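Local coordinates for protein TetR family transcriptional regulator (PDB 3NRG) that probably binds promoter-region DNA as a transcription factor of the TetR family, with an N-terminal helix-turn-helix motif and a helical C-terminal domain, at residues 88-91 with 92-96; 97-100 with 101-105; 108-111 with 112-115; 172-175 with 176-179. All blocks are in the same frame, centred on the assembly; numbering follows the deposited sequence.

Contact 1. Residues 88-91 with 92-96; sequences FAYL and RWLLD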
loop_
_atom_site.group_PDB
_atom_site.type_symbol
_atom_site.label_atom_id
_atom_site.label_comp_id
_atom_site.label_asym_id
_atom_site.label_seq_id
_atom_site.Cartn_x
_atom_site.Cartn_y
_atom_site.Cartn_z
ATOM N N PHE A 88 -7.133 0.161 20.351
ATOM C CA PHE A 88 -7.595 -0.974 19.551
ATOM C C PHE A 88 -8.755 -0.622 18.630
ATOM O O PHE A 88 -8.813 -1.121 17.506
ATOM C CB PHE A 88 -7.899 -2.183 20.438
ATOM C CG PHE A 88 -6.655 -2.708 21.114
ATOM C CD1 PHE A 88 -5.691 -3.405 20.389
ATOM C CD2 PHE A 88 -6.398 -2.424 22.449
ATOM C CE1 PHE A 88 -4.508 -3.828 20.997
ATOM C CE2 PHE A 88 -5.227 -2.873 23.062
ATOM C CZ PHE A 88 -4.294 -3.579 22.334
ATOM N N ALA A 89 -9.620 0.314 19.059
ATOM C CA ALA A 89 -10.707 0.806 18.219
ATOM C C ALA A 89 -10.122 1.636 17.070
ATOM O O ALA A 89 -10.618 1.560 15.941
ATOM C CB ALA A 89 -11.666 1.641 19.040
ATOM N N TYR A 90 -9.011 2.362 17.342
ATOM C CA TYR A 90 -8.294 3.126 16.325
ATOM C C TYR A 90 -7.569 2.195 15.354
ATOM O O TYR A 90 -7.602 2.432 14.148
ATOM C CB TYR A 90 -7.302 4.117 16.971
ATOM C CG TYR A 90 -6.349 4.751 15.977
ATOM C CD1 TYR A 90 -6.800 5.683 15.047
ATOM C CD2 TYR A 90 -5.002 4.404 15.952
ATOM C CE1 TYR A 90 -5.939 6.234 14.099
ATOM C CE2 TYR A 90 -4.129 4.957 15.017
ATOM C CZ TYR A 90 -4.602 5.877 14.098
ATOM O OH TYR A 90 -3.748 6.422 13.182
ATOM N N LEU A 91 -6.915 1.134 15.879
ATOM C CA LEU A 91 -6.198 0.156 15.058
ATOM C C LEU A 91 -7.127 -0.561 14.084
ATOM O O LEU A 91 -6.729 -0.825 12.949
ATOM C CB LEU A 91 -5.440 -0.856 15.934
ATOM C CG LEU A 91 -4.134 -0.354 16.584
ATOM C CD1 LEU A 91 -3.616 -1.349 17.578
ATOM C CD2 LEU A 91 -3.067 -0.069 15.540
ATOM N N ARG A 92 -8.381 -0.828 14.505
ATOM C CA ARG A 92 -9.398 -1.441 13.640
ATOM C C ARG A 92 -9.743 -0.488 12.488
ATOM O O ARG A 92 -9.876 -0.930 11.348
ATOM C CB ARG A 92 -10.663 -1.806 14.456
ATOM C CG ARG A 92 -11.688 -2.648 13.686
ATOM C CD ARG A 92 -12.746 -1.789 13.003
ATOM N NE ARG A 92 -13.513 -2.548 12.014
ATOM C CZ ARG A 92 -14.682 -3.130 12.263
ATOM N NH1 ARG A 92 -15.231 -3.044 13.470
ATOM N NH2 ARG A 92 -15.313 -3.797 11.306
ATOM N N TRP A 93 -9.878 0.822 12.792
ATOM C CA TRP A 93 -10.138 1.850 11.791
ATOM C C TRP A 93 -8.956 1.947 10.808
ATOM O O TRP A 93 -9.169 1.968 9.597
ATOM C CB TRP A 93 -10.392 3.213 12.475
ATOM C CG TRP A 93 -10.603 4.353 11.514
ATOM C CD1 TRP A 93 -11.790 4.780 10.994
ATOM C CD2 TRP A 93 -9.592 5.223 10.979
ATOM N NE1 TRP A 93 -11.582 5.853 10.157
ATOM C CE2 TRP A 93 -10.241 6.142 10.124
ATOM C CE3 TRP A 93 -8.196 5.317 11.141
ATOM C CZ2 TRP A 93 -9.542 7.130 9.416
ATOM C CZ3 TRP A 93 -7.505 6.295 10.442
ATOM C CH2 TRP A 93 -8.176 7.192 9.596
ATOM N N LEU A 94 -7.711 1.978 11.336
ATOM C CA LEU A 94 -6.493 2.082 10.527
ATOM C C LEU A 94 -6.273 0.829 9.656
ATOM O O LEU A 94 -5.793 0.939 8.521
ATOM C CB LEU A 94 -5.276 2.334 11.431
ATOM C CG LEU A 94 -3.964 2.719 10.727
ATOM C CD1 LEU A 94 -4.074 4.113 10.057
ATOM C CD2 LEU A 94 -2.797 2.677 11.707
ATOM N N LEU A 95 -6.632 -0.354 10.183
ATOM C CA LEU A 95 -6.533 -1.617 9.445
ATOM C C LEU A 95 -7.543 -1.625 8.292
ATOM O O LEU A 95 -7.199 -2.009 7.176
ATOM C CB LEU A 95 -6.780 -2.805 10.402
ATOM C CG LEU A 95 -6.523 -4.218 9.861
ATOM C CD1 LEU A 95 -5.142 -4.332 9.226
ATOM C CD2 LEU A 95 -6.672 -5.245 10.965
ATOM N N ASP A 96 -8.769 -1.123 8.557
ATOM C CA ASP A 96 -9.842 -1.011 7.570
ATOM C C ASP A 96 -9.450 -0.047 6.432
ATOM O O ASP A 96 -9.648 -0.373 5.261
ATOM C CB ASP A 96 -11.130 -0.530 8.250
ATOM C CG ASP A 96 -12.369 -1.284 7.827
ATOM O OD1 ASP A 96 -12.737 -1.202 6.625
ATOM O OD2 ASP A 96 -13.021 -1.893 8.705
#
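The ring of Tyr-90 meets Trp-93 one turn ahead, with Tyr-90 CE1 3.8 Å from Trp-93 CE3. Both belong to helix 87-104 of the TetR-type C-terminal domain, so this is a local contact along one alpha helix. The tyrosine ring and the six-membered ring of the indole lie nearly parallel, with planes 22° apart. They are slid past each other and barely overlap, and the touch is between ring carbons at their near sides. CG is trans to the backbone N in both residues (chi1 169° and 177°), which sends the two rings off the same side of the helix. Leu-94 adds a second contact. Its CB lies over one face of the tyrosine ring, and its CD1 approaches Tyr-90 OH at 3.9 Å. That hydroxyl is hydrogen-bonded to Tyr-137 on helix 124-147. Trp-93 NE1 is held by the carbonyl of Pro-80. With an alanine at Tyr-90, Trp-93 CE3 would probably lose its aromatic neighbour and Tyr-137 its hydroxyl mate. On another side of the helix, Leu-91 packs on Phe-168 of helix 157-179. Arg-92 forms a salt bridge with Glu-204 of helix 196-214 and another with Asp-96, through a weak hydrogen bond of 3.4 Å from Arg-92 NE to Asp-96 OD2. Behind these side chains runs the backbone bonding, in which Leu-94 N donates to Tyr-90 O at 2.9 Å, in the carbonyl plane.

Contact 2. Residues 97-100 with 101-105; sequences VGIQ and FQFHN
Gln-100 and His-104 meet through one backbone oxygen near the C-terminal end of helix 87-104. Gln-100 O accepts the His-104 backbone N at 3.1 Å, the regular helical bond. In the conformer described here, His-104 ND1 also donates to Gln-100 O at 2.8 Å. The two donors come from opposite faces of the carbonyl plane, and ND1 sits well above it, off the lone pairs. As it rests on one of two histidine conformers, this bond is less certain. The glutamine chain folds back at chi2 (-62°). This brings NE2 to 3.7 Å from His-104 CE1, with the amide plane turned 86° from the imidazole.

On the apolar side, Ile-99 CG2 lies over the face of the Phe-103 ring, 3.9 Å from the centroid, a CH-pi contact. The same face also receives Ile-99 O near its rim. A serine in place of Phe-103 would probably leave the Ile-99 methyl without its aromatic cover and open a gap beside Met-199 and Ile-176.

Phe-101 takes another side of the helix. Its N donates to Val-97 O at 2.9 Å, and Asn-105 CB stands over one face of its ring. Its side chain packs on Gln-71 of helix 57-78. The arrangement is that of a central helix in the all-helical C-terminal domain of a TetR-type regulator, with neighbouring helices packed on several sides.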
loop_
_atom_site.group_PDB
_atom_site.type_symbol
_atom_site.label_atom_id
_atom_site.label_comp_id
_atom_site.label_asym_id
_atom_site.label_seq_id
_atom_site.Cartn_x
_atom_site.Cartn_y
_atom_site.Cartn_z
ATOM N N VAL A 97 -8.872 1.126 6.782
ATOM C CA VAL A 97 -8.415 2.126 5.808
ATOM C C VAL A 97 -7.336 1.537 4.873
ATOM O O VAL A 97 -7.453 1.645 3.648
ATOM C CB VAL A 97 -7.929 3.427 6.512
ATOM C CG1 VAL A 97 -7.150 4.320 5.550
ATOM C CG2 VAL A 97 -9.101 4.187 7.122
ATOM N N GLY A 98 -6.320 0.901 5.464
ATOM C CA GLY A 98 -5.231 0.273 4.722
ATOM C C GLY A 98 -5.715 -0.752 3.719
ATOM O O GLY A 98 -5.239 -0.789 2.582
ATOM N N ILE A 99 -6.702 -1.564 4.124
ATOM C CA ILE A 99 -7.315 -2.588 3.279
ATOM C C ILE A 99 -8.183 -1.941 2.163
ATOM O O ILE A 99 -8.136 -2.389 1.012
ATOM C CB ILE A 99 -8.101 -3.603 4.172
ATOM C CG1 ILE A 99 -7.108 -4.478 5.007
ATOM C CG2 ILE A 99 -9.037 -4.480 3.339
ATOM C CD1 ILE A 99 -7.711 -5.153 6.278
ATOM N N GLN A 100 -8.925 -0.857 2.497
ATOM C CA GLN A 100 -9.768 -0.158 1.518
ATOM C C GLN A 100 -8.928 0.533 0.441
ATOM O O GLN A 100 -9.304 0.509 -0.732
ATOM C CB GLN A 100 -10.715 0.844 2.201
ATOM C CG GLN A 100 -11.877 0.197 2.969
ATOM C CD GLN A 100 -12.794 -0.611 2.079
ATOM O OE1 GLN A 100 -12.712 -1.844 2.024
ATOM N NE2 GLN A 100 -13.701 0.067 1.380
ATOM N N PHE A 101 -7.767 1.110 0.830
ATOM C CA PHE A 101 -6.855 1.754 -0.119
ATOM C C PHE A 101 -6.271 0.726 -1.102
ATOM O O PHE A 101 -6.095 1.032 -2.284
ATOM C CB PHE A 101 -5.720 2.508 0.617
ATOM C CG PHE A 101 -4.709 3.113 -0.331
ATOM C CD1 PHE A 101 -5.027 4.238 -1.086
ATOM C CD2 PHE A 101 -3.481 2.498 -0.549
ATOM C CE1 PHE A 101 -4.135 4.733 -2.043
ATOM C CE2 PHE A 101 -2.583 3.007 -1.492
ATOM C CZ PHE A 101 -2.913 4.125 -2.227
ATOM N N GLN A 102 -5.960 -0.483 -0.602
ATOM C CA GLN A 102 -5.435 -1.579 -1.405
ATOM C C GLN A 102 -6.476 -2.046 -2.449
ATOM O O GLN A 102 -6.131 -2.249 -3.608
ATOM C CB GLN A 102 -5.021 -2.750 -0.495
ATOM C CG GLN A 102 -4.261 -3.855 -1.231
ATOM C CD GLN A 102 -4.125 -5.122 -0.425
ATOM O OE1 GLN A 102 -3.952 -5.102 0.804
ATOM N NE2 GLN A 102 -4.138 -6.255 -1.117
ATOM N N PHE A 103 -7.749 -2.192 -2.031
ATOM C CA PHE A 103 -8.835 -2.651 -2.904
ATOM C C PHE A 103 -9.209 -1.619 -3.997
ATOM O O PHE A 103 -9.641 -2.023 -5.087
ATOM C CB PHE A 103 -10.072 -3.034 -2.071
ATOM C CG PHE A 103 -9.927 -4.249 -1.164
ATOM C CD1 PHE A 103 -8.761 -5.017 -1.175
ATOM C CD2 PHE A 103 -10.975 -4.653 -0.342
ATOM C CE1 PHE A 103 -8.636 -6.139 -0.349
ATOM C CE2 PHE A 103 -10.854 -5.788 0.469
ATOM C CZ PHE A 103 -9.687 -6.525 0.457
ATOM N N HIS A 104 -9.049 -0.285 -3.701
ATOM C CA HIS A 104 -9.363 0.781 -4.660
ATOM C C HIS A 104 -8.158 1.118 -5.549
ATOM O O HIS A 104 -8.331 1.632 -6.661
ATOM C CB HIS A 104 -9.874 2.040 -3.938
ATOM C CG HIS A 104 -11.251 1.892 -3.365
ATOM N ND1 HIS A 104 -11.452 1.658 -2.016
ATOM C CD2 HIS A 104 -12.455 1.948 -3.980
ATOM C CE1 HIS A 104 -12.763 1.588 -1.854
ATOM N NE2 HIS A 104 -13.408 1.759 -3.006
ATOM N N ASN A 105 -6.933 0.820 -5.068
ATOM C CA ASN A 105 -5.699 1.065 -5.828
ATOM C C ASN A 105 -4.811 -0.188 -5.792
ATOM O O ASN A 105 -3.725 -0.157 -5.205
ATOM C CB ASN A 105 -4.958 2.292 -5.273
ATOM C CG ASN A 105 -5.761 3.565 -5.373
ATOM O OD1 ASN A 105 -6.411 3.994 -4.414
ATOM N ND2 ASN A 105 -5.764 4.180 -6.556
#

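Contact 3. Residues 108-111 with 112-115; sequences LAQI and AYKA
Tyr-113 meets the preceding turn of helix 106-114 from its first side-chain atom onward. Its CB lies 3.3 Å from Ala-109 O and 3.6 Å from Gln-110 O, between two carbonyls of the turn below. Chi1 of 178° places CG antiperiplanar to the backbone N, which points the ring away from residues 108-111, toward helix 157-179. On the ring, CD2 passes 4.0 Å from Gln-110 OE1. The approach is oblique and loose. The rest of the ring leaves the segment. It packs against Thr-169 and Asn-173 of helix 157-179 and meets Tyr-117 edge-to-face. At the tip, OH is hydrogen-bonded to Glu-170.

The same Gln-110 also borders Lys-114. Its chain bends at chi2 (61°), which turns OE1 back toward the lysine. In the lysine conformer described, one of two, OE1 is 3.8 Å from both Lys-114 CG and CE. These are contacts with the aliphatic part of the lysine. The ammonium makes a weak hydrogen bond to Ala-27 O in this conformer. Underneath, the backbone keeps its regular pattern: Tyr-113 N donates to Ala-109 O at 2.8 Å, and Lys-114 N to Gln-110 O at 2.9 Å.

Elsewhere, Ile-111 packs on Leu-23 and Phe-26 of helix 12-28. Within the turn the backbone does the bonding, while the hydroxyl of Tyr-113 ties this short helix to helix 157-179 and Lys-114 adds at most a weak bond.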
loop_
_atom_site.group_PDB
_atom_site.type_symbol
_atom_site.label_atom_id
_atom_site.label_comp_id
_atom_site.label_asym_id
_atom_site.label_seq_id
_atom_site.Cartn_x
_atom_site.Cartn_y
_atom_site.Cartn_z
ATOM N N LEU A 108 -1.075 0.203 -7.501
ATOM C CA LEU A 108 -0.207 1.086 -6.706
ATOM C C LEU A 108 0.223 0.392 -5.420
ATOM O O LEU A 108 1.405 0.435 -5.058
ATOM C CB LEU A 108 -0.927 2.414 -6.374
ATOM C CG LEU A 108 -0.932 3.475 -7.487
ATOM C CD1 LEU A 108 -1.905 4.587 -7.167
ATOM C CD2 LEU A 108 0.465 4.046 -7.712
ATOM N N ALA A 109 -0.739 -0.292 -4.752
ATOM C CA ALA A 109 -0.495 -1.033 -3.512
ATOM C C ALA A 109 0.477 -2.186 -3.729
ATOM O O ALA A 109 1.347 -2.415 -2.882
ATOM C CB ALA A 109 -1.804 -1.557 -2.951
ATOM N N GLN A 110 0.339 -2.909 -4.870
ATOM C CA GLN A 110 1.201 -4.046 -5.210
ATOM C C GLN A 110 2.642 -3.588 -5.479
ATOM O O GLN A 110 3.587 -4.254 -5.047
ATOM C CB GLN A 110 0.622 -4.832 -6.408
ATOM C CG GLN A 110 1.407 -6.106 -6.791
ATOM C CD GLN A 110 1.482 -7.148 -5.685
ATOM O OE1 GLN A 110 2.497 -7.826 -5.518
ATOM N NE2 GLN A 110 0.396 -7.327 -4.932
ATOM N N ILE A 111 2.808 -2.423 -6.148
ATOM C CA ILE A 111 4.132 -1.843 -6.416
ATOM C C ILE A 111 4.820 -1.452 -5.079
ATOM O O ILE A 111 5.993 -1.770 -4.872
ATOM C CB ILE A 111 4.026 -0.643 -7.413
ATOM C CG1 ILE A 111 3.547 -1.125 -8.806
ATOM C CG2 ILE A 111 5.362 0.114 -7.518
ATOM C CD1 ILE A 111 2.964 -0.017 -9.705
ATOM N N ALA A 112 4.061 -0.826 -4.160
ATOM C CA ALA A 112 4.561 -0.437 -2.837
ATOM C C ALA A 112 4.867 -1.674 -1.970
ATOM O O ALA A 112 5.820 -1.655 -1.184
ATOM C CB ALA A 112 3.546 0.458 -2.139
ATOM N N TYR A 113 4.063 -2.753 -2.132
ATOM C CA TYR A 113 4.242 -4.007 -1.400
ATOM C C TYR A 113 5.523 -4.721 -1.836
ATOM O O TYR A 113 6.254 -5.234 -0.980
ATOM C CB TYR A 113 3.018 -4.922 -1.592
ATOM C CG TYR A 113 3.139 -6.274 -0.914
ATOM C CD1 TYR A 113 2.911 -6.415 0.452
ATOM C CD2 TYR A 113 3.396 -7.427 -1.653
ATOM C CE1 TYR A 113 3.009 -7.659 1.078
ATOM C CE2 TYR A 113 3.489 -8.677 -1.039
ATOM C CZ TYR A 113 3.291 -8.789 0.326
ATOM O OH TYR A 113 3.375 -10.018 0.930
ATOM N N LYS A 114 5.798 -4.762 -3.174
ATOM C CA LYS A 114 6.996 -5.417 -3.704
ATOM C C LYS A 114 8.277 -4.696 -3.259
ATOM O O LYS A 114 9.304 -5.339 -3.075
ATOM C CB LYS A 114 6.936 -5.522 -5.238
ATOM C CG LYS A 114 6.072 -6.670 -5.750
ATOM C CD LYS A 114 6.248 -6.863 -7.256
ATOM C CE LYS A 114 5.601 -8.133 -7.747
ATOM N NZ LYS A 114 5.910 -8.390 -9.170
ATOM N N ALA A 115 8.201 -3.355 -3.046
ATOM C CA ALA A 115 9.346 -2.540 -2.608
ATOM C C ALA A 115 9.885 -2.982 -1.231
ATOM O O ALA A 115 11.047 -2.722 -0.915
ATOM C CB ALA A 115 8.954 -1.068 -2.568
#

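Contact 4. Residues 172-175 with 176-179; sequences GNHL and IERF
Leu-175 O accepts the backbone N of Phe-179 at 2.8 Å, in the last turn of helix 157-179. The ring of Phe-179 lies close to the same oxygen, with CD2 3.3 Å from Leu-175 O. It approaches obliquely. With chi1 at -57°, the phenylalanine CG lies opposite its own carbonyl carbon, which folds the ring back along the helix toward the preceding turn. Its CE2 then touches Leu-175 CD2 at 4.2 Å. Arg-178 also borders the ring. Arg-178 CG stands over the centre of one face, and Phe-179 CZ in turn lies over the rim of the guanidinium. The extended arginine thus passes over that face. Its backbone N donates to His-174 O at 2.9 Å.

On the exposed side, His-174 and Glu-177 come near each other without bonding. ND1 of His-174 and OE1 of Glu-177 are 3.7 Å apart, and the ring and carboxylate planes are turned by 77°. Any attraction there would be a modest electrostatic one.

Leu-175 and Ile-176 make the apolar side. Ile-176 CG1 rests 3.5 Å from Gly-172 O and its side chain packs on Phe-103, while Leu-175 reaches Ile-99 and Val-202. Phe-179 lies on Met-199. This is an amphipathic helix end of the TetR-type C-terminal domain, with an apolar side set against helices 87-104 and 196-214 and a more polar, exposed side carrying His-174 and Glu-177.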
loop_
_atom_site.group_PDB
_atom_site.type_symbol
_atom_site.label_atom_id
_atom_site.label_comp_id
_atom_site.label_asym_id
_atom_site.label_seq_id
_atom_site.Cartn_x
_atom_site.Cartn_y
_atom_site.Cartn_z
ATOM N N GLY A 172 -4.680 -7.789 3.959
ATOM C CA GLY A 172 -5.360 -7.517 2.693
ATOM C C GLY A 172 -5.186 -8.615 1.669
ATOM O O GLY A 172 -6.169 -9.095 1.097
ATOM N N ASN A 173 -3.935 -9.064 1.471
ATOM C CA ASN A 173 -3.614 -10.148 0.541
ATOM C C ASN A 173 -4.287 -11.448 0.952
ATOM O O ASN A 173 -4.766 -12.193 0.092
ATOM C CB ASN A 173 -2.095 -10.341 0.435
ATOM C CG ASN A 173 -1.359 -9.141 -0.121
ATOM O OD1 ASN A 173 -1.828 -8.452 -1.043
ATOM N ND2 ASN A 173 -0.161 -8.894 0.396
ATOM N N HIS A 174 -4.351 -11.714 2.271
ATOM C CA HIS A 174 -4.985 -12.922 2.791
ATOM C C HIS A 174 -6.500 -12.906 2.588
ATOM O O HIS A 174 -7.079 -13.936 2.234
ATOM C CB HIS A 174 -4.634 -13.136 4.267
ATOM C CG HIS A 174 -5.133 -14.439 4.802
ATOM N ND1 HIS A 174 -4.642 -15.649 4.332
ATOM C CD2 HIS A 174 -6.092 -14.685 5.721
ATOM C CE1 HIS A 174 -5.302 -16.583 4.989
ATOM N NE2 HIS A 174 -6.177 -16.053 5.846
ATOM N N LEU A 175 -7.140 -11.738 2.804
ATOM C CA LEU A 175 -8.585 -11.565 2.602
ATOM C C LEU A 175 -8.966 -11.900 1.165
ATOM O O LEU A 175 -9.900 -12.673 0.945
ATOM C CB LEU A 175 -9.019 -10.121 2.943
ATOM C CG LEU A 175 -8.829 -9.681 4.392
ATOM C CD1 LEU A 175 -9.135 -8.230 4.548
ATOM C CD2 LEU A 175 -9.679 -10.508 5.336
ATOM N N ILE A 176 -8.196 -11.361 0.185
ATOM C CA ILE A 176 -8.390 -11.618 -1.249
ATOM C C ILE A 176 -8.232 -13.112 -1.538
ATOM O O ILE A 176 -9.109 -13.717 -2.152
ATOM C CB ILE A 176 -7.403 -10.758 -2.102
ATOM C CG1 ILE A 176 -7.732 -9.256 -1.984
ATOM C CG2 ILE A 176 -7.407 -11.203 -3.566
ATOM C CD1 ILE A 176 -6.605 -8.317 -2.455
ATOM N N GLU A 177 -7.134 -13.711 -1.047
ATOM C CA GLU A 177 -6.826 -15.129 -1.228
ATOM C C GLU A 177 -7.959 -16.022 -0.690
ATOM O O GLU A 177 -8.319 -17.017 -1.329
ATOM C CB GLU A 177 -5.494 -15.462 -0.528
ATOM C CG GLU A 177 -4.965 -16.858 -0.807
ATOM C CD GLU A 177 -3.679 -17.178 -0.079
ATOM O OE1 GLU A 177 -3.718 -17.340 1.163
ATOM O OE2 GLU A 177 -2.628 -17.275 -0.751
ATOM N N ARG A 178 -8.540 -15.640 0.457
ATOM C CA ARG A 178 -9.584 -16.411 1.115
ATOM C C ARG A 178 -10.975 -16.223 0.487
ATOM O O ARG A 178 -11.700 -17.207 0.319
ATOM C CB ARG A 178 -9.620 -16.082 2.622
ATOM C CG ARG A 178 -10.541 -16.980 3.420
ATOM C CD ARG A 178 -10.588 -16.590 4.874
ATOM N NE ARG A 178 -11.570 -17.389 5.612
ATOM C CZ ARG A 178 -11.826 -17.240 6.909
ATOM N NH1 ARG A 178 -11.170 -16.330 7.623
ATOM N NH2 ARG A 178 -12.735 -18.001 7.502
ATOM N N PHE A 179 -11.369 -14.963 0.189
ATOM C CA PHE A 179 -12.732 -14.671 -0.260
ATOM C C PHE A 179 -12.924 -14.408 -1.759
ATOM O O PHE A 179 -14.010 -14.681 -2.281
ATOM C CB PHE A 179 -13.351 -13.548 0.580
ATOM C CG PHE A 179 -13.374 -13.829 2.065
ATOM C CD1 PHE A 179 -14.301 -14.712 2.609
ATOM C CD2 PHE A 179 -12.490 -13.188 2.925
ATOM C CE1 PHE A 179 -14.323 -14.971 3.982
ATOM C CE2 PHE A 179 -12.518 -13.441 4.304
ATOM C CZ PHE A 179 -13.436 -14.326 4.822
#

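How the contacts relate
All four contacts are turns of helices in the C-terminal domain, and all are partly buried. Contact 2 has the most buried residues, four of eight; contact 4 has the most exposed, three. Contacts 1 and 2 follow each other on helix 87-104, their centres about 14 Å apart. Contact 2 touches both later ones: Gln-102 CG packs on Ala-109 CB at 3.8 Å, and Phe-103 CE1 on Ile-176 CG1 at 3.6 Å. Tyr-113 of contact 3 touches Asn-173 of contact 4. Contact 1 is aromatic, its polar ends bonding to Tyr-137, Glu-204 and Pro-80. Contact 3 is mostly backbone bonding. Contacts 2 and 4 each join an apolar side to a polar one.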